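Local coordinates for protein malate dehydrogenase (Pyrococcus horikoshii, PDB 1V9N) that catalyses the NAD-dependent interconversion of (S)-malate and oxaloacetate as a homodimer of the LDH2/MDH2 oxidoreductase family, at residues E9-V14 with G51-G56; L44-L49 with A131-L136. All coordinates share one frame; numbering follows the deposited sequence.

The centre of interaction 1 lies about 16 Å from that of the chain, a surface contact; that of interaction 2 about 6 Å, a buried one. The chemistry changes accordingly: a phenol meets a carboxylate between 9-14 and 51-56, whereas selenium and hydrocarbon meet a ring and a leucine between 44-49 and 131-136. The two are joined through helix 34-49, which supplies 44-49 and whose C-terminal end leads straight into the loop 51-56. There a probable hydrogen bond runs from Val52 N to Ala47 O, and the Ala47 methyl group packs on His55 O. One segment of each also touches the same NADPH: 51-56 through Val52 and His55, 131-136 through Ala131.

Interaction 1. Residues E9-V14 with G51-G56; sequences ENYIRV and GVESHG. With NDP (NADPH dihydro-nicotinamide-adenine-dinucleotide phosphate), chain B.
Tyr11 and Glu53 reach for each other from opposite directions across 11.9 Å between their CA atoms. A hydrogen bond and a close edge contact carry the contact together. Tyr11 OH donates to Glu53 OE2 at 3.2 Å, on the syn lone pair of that oxygen, which lies beside the hydroxyl and not straight beyond it. Glu53 OE2 lies in the ring plane at the edge, 3.0 Å from Tyr11 CE2, with carboxylate and ring planes 28° apart. Glutamate suits this place because its chain, extended beyond CG (chi2 -176°), helps the long tyrosine span the distance. The rings of Tyr11 and Tyr341, a residue of the antiparallel partner strand 338-341, meet edge-to-face.

Backbone bonds shape the loop. Gly51 ends helix 34-49 in a Schellman motif at positive phi, where a side chain would collide with the preceding carbonyl, and His55 N bonds back to Val52 O.

Ser54 OG and His55 ND1 share a hydrogen bond that helps fix the imidazole, while O4D of NADPH sits over one face of the His55 ring, 3.0 Å above its plane and offset toward the rim. The loop thus joins an outer two-stranded sheet to the nicotinamide-ribose end of the NADPH pocket.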
loop_
_atom_site.group_PDB
_atom_site.type_symbol
_atom_site.label_atom_id
_atom_site.label_comp_id
_atom_site.label_asym_id
_atom_site.label_seq_id
_atom_site.Cartn_x
_atom_site.Cartn_y
_atom_site.Cartn_z
ATOM N N GLU A 9 17.136 -31.005 12.146
ATOM C CA GLU A 9 17.043 -31.830 13.345
ATOM C C GLU A 9 16.575 -31.004 14.542
ATOM O O GLU A 9 15.903 -31.517 15.438
ATOM C CB GLU A 9 18.400 -32.473 13.669
ATOM C CG GLU A 9 19.461 -31.511 14.203
ATOM C CD GLU A 9 20.231 -30.789 13.110
ATOM O OE1 GLU A 9 19.596 -30.214 12.203
ATOM O OE2 GLU A 9 21.479 -30.790 13.166
ATOM N N ASN A 10 16.934 -29.722 14.544
ATOM C CA ASN A 10 16.565 -28.811 15.624
ATOM C C ASN A 10 15.074 -28.498 15.670
ATOM O O ASN A 10 14.657 -27.571 16.360
ATOM C CB ASN A 10 17.340 -27.497 15.494
ATOM C CG ASN A 10 18.834 -27.690 15.597
ATOM O OD1 ASN A 10 19.338 -28.198 16.598
ATOM N ND2 ASN A 10 19.554 -27.282 14.560
ATOM N N TYR A 11 14.274 -29.264 14.937
ATOM C CA TYR A 11 12.833 -29.045 14.917
ATOM C C TYR A 11 12.049 -30.308 15.237
ATOM O O TYR A 11 12.488 -31.418 14.937
ATOM C CB TYR A 11 12.388 -28.502 13.556
ATOM C CG TYR A 11 12.765 -27.059 13.311
ATOM C CD1 TYR A 11 14.091 -26.687 13.103
ATOM C CD2 TYR A 11 11.792 -26.060 13.302
ATOM C CE1 TYR A 11 14.439 -25.353 12.893
ATOM C CE2 TYR A 11 12.128 -24.727 13.094
ATOM C CZ TYR A 11 13.450 -24.381 12.890
ATOM O OH TYR A 11 13.783 -23.060 12.691
ATOM N N ILE A 12 10.881 -30.125 15.846
ATOM C CA ILE A 12 10.020 -31.239 16.218
ATOM C C ILE A 12 8.627 -31.073 15.618
ATOM O O ILE A 12 7.978 -30.045 15.806
ATOM C CB ILE A 12 9.871 -31.354 17.756
ATOM C CG1 ILE A 12 11.243 -31.509 18.414
ATOM C CG2 ILE A 12 8.987 -32.542 18.103
ATOM C CD1 ILE A 12 12.069 -30.236 18.445
ATOM N N ARG A 13 8.170 -32.092 14.900
ATOM C CA ARG A 13 6.851 -32.054 14.290
ATOM C C ARG A 13 5.788 -32.187 15.373
ATOM O O ARG A 13 5.827 -33.113 16.183
ATOM C CB ARG A 13 6.695 -33.190 13.275
ATOM C CG ARG A 13 6.550 -32.730 11.834
ATOM C CD ARG A 13 7.831 -32.103 11.314
ATOM N NE ARG A 13 7.652 -31.551 9.975
ATOM C CZ ARG A 13 8.634 -31.041 9.239
ATOM N NH1 ARG A 13 9.874 -31.014 9.709
ATOM N NH2 ARG A 13 8.376 -30.550 8.035
ATOM N N VAL A 14 4.843 -31.256 15.385
ATOM C CA VAL A 14 3.765 -31.276 16.363
ATOM C C VAL A 14 2.431 -31.242 15.633
ATOM O O VAL A 14 2.172 -30.337 14.846
ATOM C CB VAL A 14 3.838 -30.055 17.312
ATOM C CG1 VAL A 14 2.703 -30.110 18.314
ATOM C CG2 VAL A 14 5.180 -30.027 18.028
ATOM N N GLY A 51 4.176 -20.914 7.836
ATOM C CA GLY A 51 5.612 -20.718 7.888
ATOM C C GLY A 51 6.072 -19.377 8.419
ATOM O O GLY A 51 7.180 -18.933 8.112
ATOM N N VAL A 52 5.234 -18.717 9.211
ATOM C CA VAL A 52 5.605 -17.427 9.781
ATOM C C VAL A 52 5.946 -17.639 11.255
ATOM O O VAL A 52 5.200 -17.218 12.146
ATOM C CB VAL A 52 4.453 -16.394 9.668
ATOM C CG1 VAL A 52 4.954 -15.014 10.064
ATOM C CG2 VAL A 52 3.898 -16.371 8.250
ATOM N N GLU A 53 7.076 -18.301 11.500
ATOM C CA GLU A 53 7.534 -18.600 12.855
ATOM C C GLU A 53 7.495 -17.397 13.785
ATOM O O GLU A 53 7.021 -17.493 14.915
ATOM C CB GLU A 53 8.964 -19.151 12.827
ATOM C CG GLU A 53 9.104 -20.523 12.194
ATOM C CD GLU A 53 10.523 -21.055 12.284
ATOM O OE1 GLU A 53 11.429 -20.447 11.678
ATOM O OE2 GLU A 53 10.731 -22.079 12.969
ATOM N N SER A 54 8.001 -16.267 13.306
ATOM C CA SER A 54 8.037 -15.043 14.098
ATOM C C SER A 54 6.699 -14.636 14.729
ATOM O O SER A 54 6.681 -13.995 15.781
ATOM C CB SER A 54 8.578 -13.892 13.245
ATOM O OG SER A 54 7.934 -13.826 11.985
ATOM N N HIS A 55 5.585 -15.015 14.108
ATOM C CA HIS A 55 4.276 -14.650 14.648
ATOM C C HIS A 55 3.405 -15.813 15.112
ATOM O O HIS A 55 2.204 -15.651 15.314
ATOM C CB HIS A 55 3.511 -13.801 13.625
ATOM C CG HIS A 55 4.109 -12.446 13.414
ATOM N ND1 HIS A 55 5.314 -12.255 12.773
ATOM C CD2 HIS A 55 3.715 -11.224 13.844
ATOM C CE1 HIS A 55 5.641 -10.975 12.821
ATOM N NE2 HIS A 55 4.687 -10.329 13.466
ATOM N N GLY A 56 4.016 -16.982 15.292
ATOM C CA GLY A 56 3.273 -18.150 15.732
ATOM C C GLY A 56 3.330 -18.362 17.234
ATOM O O GLY A 56 3.404 -17.399 17.998
HETATM P PA NDP B . 7.266 -12.174 3.493
HETATM O O1A NDP B . 7.385 -13.489 4.076
HETATM O O2A NDP B . 8.409 -11.464 2.819
HETATM O O5B NDP B . 5.995 -12.230 2.457
HETATM C C5B NDP B . 5.576 -11.067 1.721
HETATM C C4B NDP B . 4.349 -11.515 0.903
HETATM O O4B NDP B . 4.886 -11.892 -0.377
HETATM C C3B NDP B . 3.557 -12.698 1.388
HETATM O O3B NDP B . 2.148 -12.434 1.114
HETATM C C2B NDP B . 4.032 -13.881 0.621
HETATM O O2B NDP B . 3.127 -14.990 0.478
HETATM C C1B NDP B . 4.472 -13.230 -0.653
HETATM N N9A NDP B . 5.641 -13.867 -1.319
HETATM C C8A NDP B . 6.807 -14.446 -0.742
HETATM N N7A NDP B . 7.625 -14.885 -1.671
HETATM C C5A NDP B . 7.034 -14.613 -2.872
HETATM C C6A NDP B . 7.390 -14.818 -4.243
HETATM N N6A NDP B . 8.552 -15.403 -4.555
HETATM N N1A NDP B . 6.535 -14.409 -5.244
HETATM C C2A NDP B . 5.342 -13.805 -4.934
HETATM N N3A NDP B . 4.919 -13.563 -3.676
HETATM C C4A NDP B . 5.816 -13.994 -2.679
HETATM O O3 NDP B . 6.652 -11.113 4.475
HETATM P PN NDP B . 7.027 -10.397 5.840
HETATM O O1N NDP B . 7.077 -8.973 5.525
HETATM O O2N NDP B . 8.310 -11.075 6.231
HETATM O O5D NDP B . 5.792 -10.814 6.752
HETATM C C5D NDP B . 5.945 -11.278 8.123
HETATM C C4D NDP B . 4.539 -11.603 8.757
HETATM O O4D NDP B . 4.483 -10.909 9.990
HETATM C C3D NDP B . 3.287 -11.140 7.970
HETATM O O3D NDP B . 2.310 -12.188 8.037
HETATM C C2D NDP B . 2.847 -9.846 8.632
HETATM O O2D NDP B . 1.458 -9.634 8.486
HETATM C C1D NDP B . 3.324 -10.080 10.089
HETATM N N1N NDP B . 3.689 -8.835 10.818
HETATM C C2N NDP B . 2.874 -8.495 11.934
HETATM C C3N NDP B . 3.229 -7.284 12.659
HETATM C C7N NDP B . 2.435 -6.884 13.825
HETATM O O7N NDP B . 2.678 -5.874 14.496
HETATM N N7N NDP B . 1.368 -7.632 14.220
HETATM C C4N NDP B . 4.359 -6.532 12.213
HETATM C C5N NDP B . 5.136 -6.880 11.117
HETATM C C6N NDP B . 4.808 -8.038 10.415
HETATM P P2B NDP B . 3.156 -16.306 1.304
HETATM O O1X NDP B . 2.897 -17.323 0.273
HETATM O O2X NDP B . 2.074 -16.283 2.336
HETATM O O3X NDP B . 4.526 -16.480 1.951
#

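Interaction 2. Residues L44-L49 with A131-L136; sequences LVMADL and AGYYAL. With NDP (NADPH dihydro-nicotinamide-adenine-dinucleotide phosphate), chain B.
Met46, a selenomethionine here, meets Tyr133 in a Met-aromatic contact that joins helix 34-49 to helix 132-139. The selenium comes to the edge of the ring: SE of Met46 lies 5.0 Å from the centroid of the Tyr133 ring and 79° off its normal, nearly in the ring plane. There the C-H edge at CD1, probably slightly positive, faces the polarisable selenium, and Tyr133 CD1 is the carbon touched, 3.7 Å from Met46 SE.

The torsions explain the reach. Met46 stretches straight out from its helix, CG anti to the backbone N (chi1 178°), and then bends at chi3, which turns CE beside the ring, 3.9 Å from Tyr133 CD1. A long, unbranched and flexible residue can bridge two helices whose nearest CA atoms, those of Met46 and Tyr133, are 7.6 Å apart.

Leu136, one turn further along, closes on the same selenium with its CD1 methyl, 3.9 Å from Met46 SE. Its side chain and that of Met46 slant across one another, so SE touches both an aromatic edge and an aliphatic branch. Tyr133 is amphipathic in use: its ring serves the apolar contact, while its hydroxyl is hydrogen-bonded to Asp42 OD1, an earlier residue of helix 34-49, giving the two helices a polar tie as well. Tyr133 also presents CD2 to one face of the neighbouring Tyr134 ring, 3.5 Å above its plane and offset toward the rim, and Tyr134 in turn stacks on Tyr128.

The segment 131-136 reaches the cofactor at its first residue. Ala131, whose small methyl lies against O2D, a hydroxyl of the nicotinamide ribose, donates its backbone N-H to O2D of NADPH at 3.1 Å, with an N-H...O angle of 158°.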
loop_
_atom_site.group_PDB
_atom_site.type_symbol
_atom_site.label_atom_id
_atom_site.label_comp_id
_atom_site.label_asym_id
_atom_site.label_seq_id
_atom_site.Cartn_x
_atom_site.Cartn_y
_atom_site.Cartn_z
ATOM N N LEU A 44 -2.560 -17.764 15.829
ATOM C CA LEU A 44 -1.169 -18.154 16.026
ATOM C C LEU A 44 -0.822 -19.432 15.265
ATOM O O LEU A 44 0.272 -19.555 14.722
ATOM C CB LEU A 44 -0.867 -18.344 17.521
ATOM C CG LEU A 44 -0.952 -17.096 18.409
ATOM C CD1 LEU A 44 -0.565 -17.455 19.845
ATOM C CD2 LEU A 44 -0.020 -16.024 17.870
ATOM N N VAL A 45 -1.754 -20.381 15.229
ATOM C CA VAL A 45 -1.521 -21.640 14.530
ATOM C C VAL A 45 -1.447 -21.411 13.028
ATOM O O VAL A 45 -0.644 -22.041 12.338
ATOM C CB VAL A 45 -2.628 -22.679 14.850
ATOM C CG1 VAL A 45 -2.448 -23.929 13.989
ATOM C CG2 VAL A 45 -2.559 -23.061 16.327
HETATM N N MSE A 46 -2.274 -20.503 12.515
HETATM C CA MSE A 46 -2.240 -20.218 11.088
HETATM C C MSE A 46 -0.857 -19.701 10.715
HETATM O O MSE A 46 -0.316 -20.063 9.669
HETATM C CB MSE A 46 -3.297 -19.179 10.701
HETATM C CG MSE A 46 -3.246 -18.827 9.212
HETATM SE SE MSE A 46 -4.546 -17.516 8.659
HETATM C CE MSE A 46 -6.099 -18.650 8.665
ATOM N N ALA A 47 -0.287 -18.852 11.570
ATOM C CA ALA A 47 1.040 -18.297 11.326
ATOM C C ALA A 47 2.089 -19.408 11.261
ATOM O O ALA A 47 2.965 -19.399 10.396
ATOM C CB ALA A 47 1.407 -17.302 12.428
ATOM N N ASP A 48 2.010 -20.356 12.188
ATOM C CA ASP A 48 2.958 -21.464 12.199
ATOM C C ASP A 48 2.768 -22.338 10.954
ATOM O O ASP A 48 3.742 -22.751 10.329
ATOM C CB ASP A 48 2.789 -22.301 13.469
ATOM C CG ASP A 48 3.342 -21.603 14.704
ATOM O OD1 ASP A 48 4.521 -21.184 14.675
ATOM O OD2 ASP A 48 2.599 -21.474 15.702
ATOM N N LEU A 49 1.515 -22.597 10.596
ATOM C CA LEU A 49 1.199 -23.405 9.421
ATOM C C LEU A 49 1.697 -22.772 8.122
ATOM O O LEU A 49 2.197 -23.470 7.234
ATOM C CB LEU A 49 -0.313 -23.629 9.322
ATOM C CG LEU A 49 -0.949 -24.609 10.309
ATOM C CD1 LEU A 49 -2.460 -24.611 10.141
ATOM C CD2 LEU A 49 -0.387 -26.006 10.061
ATOM N N ALA A 131 -1.312 -10.050 9.886
ATOM C CA ALA A 131 -2.360 -9.214 9.312
ATOM C C ALA A 131 -3.210 -10.004 8.313
ATOM O O ALA A 131 -4.413 -9.772 8.190
ATOM C CB ALA A 131 -1.733 -7.998 8.623
ATOM N N GLY A 132 -2.584 -10.945 7.612
ATOM C CA GLY A 132 -3.310 -11.732 6.625
ATOM C C GLY A 132 -4.464 -12.530 7.199
ATOM O O GLY A 132 -5.415 -12.870 6.491
ATOM N N TYR A 133 -4.383 -12.847 8.485
ATOM C CA TYR A 133 -5.438 -13.601 9.144
ATOM C C TYR A 133 -6.792 -12.893 9.036
ATOM O O TYR A 133 -7.818 -13.529 8.802
ATOM C CB TYR A 133 -5.087 -13.810 10.619
ATOM C CG TYR A 133 -6.177 -14.472 11.431
ATOM C CD1 TYR A 133 -6.335 -15.860 11.435
ATOM C CD2 TYR A 133 -7.056 -13.706 12.194
ATOM C CE1 TYR A 133 -7.342 -16.468 12.188
ATOM C CE2 TYR A 133 -8.066 -14.297 12.943
ATOM C CZ TYR A 133 -8.204 -15.673 12.939
ATOM O OH TYR A 133 -9.203 -16.242 13.692
ATOM N N TYR A 134 -6.795 -11.576 9.217
ATOM C CA TYR A 134 -8.039 -10.803 9.160
ATOM C C TYR A 134 -8.476 -10.563 7.715
ATOM O O TYR A 134 -9.666 -10.619 7.400
ATOM C CB TYR A 134 -7.845 -9.479 9.912
ATOM C CG TYR A 134 -7.284 -9.720 11.297
ATOM C CD1 TYR A 134 -8.114 -10.097 12.357
ATOM C CD2 TYR A 134 -5.911 -9.711 11.514
ATOM C CE1 TYR A 134 -7.582 -10.471 13.595
ATOM C CE2 TYR A 134 -5.368 -10.084 12.745
ATOM C CZ TYR A 134 -6.204 -10.465 13.775
ATOM O OH TYR A 134 -5.658 -10.875 14.971
ATOM N N ALA A 135 -7.519 -10.313 6.829
ATOM C CA ALA A 135 -7.863 -10.091 5.428
ATOM C C ALA A 135 -8.526 -11.344 4.865
ATOM O O ALA A 135 -9.498 -11.251 4.114
ATOM C CB ALA A 135 -6.617 -9.748 4.612
ATOM N N LEU A 136 -7.999 -12.511 5.236
ATOM C CA LEU A 136 -8.532 -13.790 4.759
ATOM C C LEU A 136 -9.973 -14.024 5.170
ATOM O O LEU A 136 -10.740 -14.668 4.447
ATOM C CB LEU A 136 -7.676 -14.959 5.256
ATOM C CG LEU A 136 -6.473 -15.346 4.394
ATOM C CD1 LEU A 136 -5.724 -16.500 5.055
ATOM C CD2 LEU A 136 -6.948 -15.752 2.995
HETATM P PA NDP B . 7.266 -12.174 3.493
HETATM O O1A NDP B . 7.385 -13.489 4.076
HETATM O O2A NDP B . 8.409 -11.464 2.819
HETATM O O5B NDP B . 5.995 -12.230 2.457
HETATM C C5B NDP B . 5.576 -11.067 1.721
HETATM C C4B NDP B . 4.349 -11.515 0.903
HETATM O O4B NDP B . 4.886 -11.892 -0.377
HETATM C C3B NDP B . 3.557 -12.698 1.388
HETATM O O3B NDP B . 2.148 -12.434 1.114
HETATM C C2B NDP B . 4.032 -13.881 0.621
HETATM O O2B NDP B . 3.127 -14.990 0.478
HETATM C C1B NDP B . 4.472 -13.230 -0.653
HETATM N N9A NDP B . 5.641 -13.867 -1.319
HETATM C C8A NDP B . 6.807 -14.446 -0.742
HETATM N N7A NDP B . 7.625 -14.885 -1.671
HETATM C C5A NDP B . 7.034 -14.613 -2.872
HETATM C C6A NDP B . 7.390 -14.818 -4.243
HETATM N N6A NDP B . 8.552 -15.403 -4.555
HETATM N N1A NDP B . 6.535 -14.409 -5.244
HETATM C C2A NDP B . 5.342 -13.805 -4.934
HETATM N N3A NDP B . 4.919 -13.563 -3.676
HETATM C C4A NDP B . 5.816 -13.994 -2.679
HETATM O O3 NDP B . 6.652 -11.113 4.475
HETATM P PN NDP B . 7.027 -10.397 5.840
HETATM O O1N NDP B . 7.077 -8.973 5.525
HETATM O O2N NDP B . 8.310 -11.075 6.231
HETATM O O5D NDP B . 5.792 -10.814 6.752
HETATM C C5D NDP B . 5.945 -11.278 8.123
HETATM C C4D NDP B . 4.539 -11.603 8.757
HETATM O O4D NDP B . 4.483 -10.909 9.990
HETATM C C3D NDP B . 3.287 -11.140 7.970
HETATM O O3D NDP B . 2.310 -12.188 8.037
HETATM C C2D NDP B . 2.847 -9.846 8.632
HETATM O O2D NDP B . 1.458 -9.634 8.486
HETATM C C1D NDP B . 3.324 -10.080 10.089
HETATM N N1N NDP B . 3.689 -8.835 10.818
HETATM C C2N NDP B . 2.874 -8.495 11.934
HETATM C C3N NDP B . 3.229 -7.284 12.659
HETATM C C7N NDP B . 2.435 -6.884 13.825
HETATM O O7N NDP B . 2.678 -5.874 14.496
HETATM N N7N NDP B . 1.368 -7.632 14.220
HETATM C C4N NDP B . 4.359 -6.532 12.213
HETATM C C5N NDP B . 5.136 -6.880 11.117
HETATM C C6N NDP B . 4.808 -8.038 10.415
HETATM P P2B NDP B . 3.156 -16.306 1.304
HETATM O O1X NDP B . 2.897 -17.323 0.273
HETATM O O2X NDP B . 2.074 -16.283 2.336
HETATM O O3X NDP B . 4.526 -16.480 1.951
#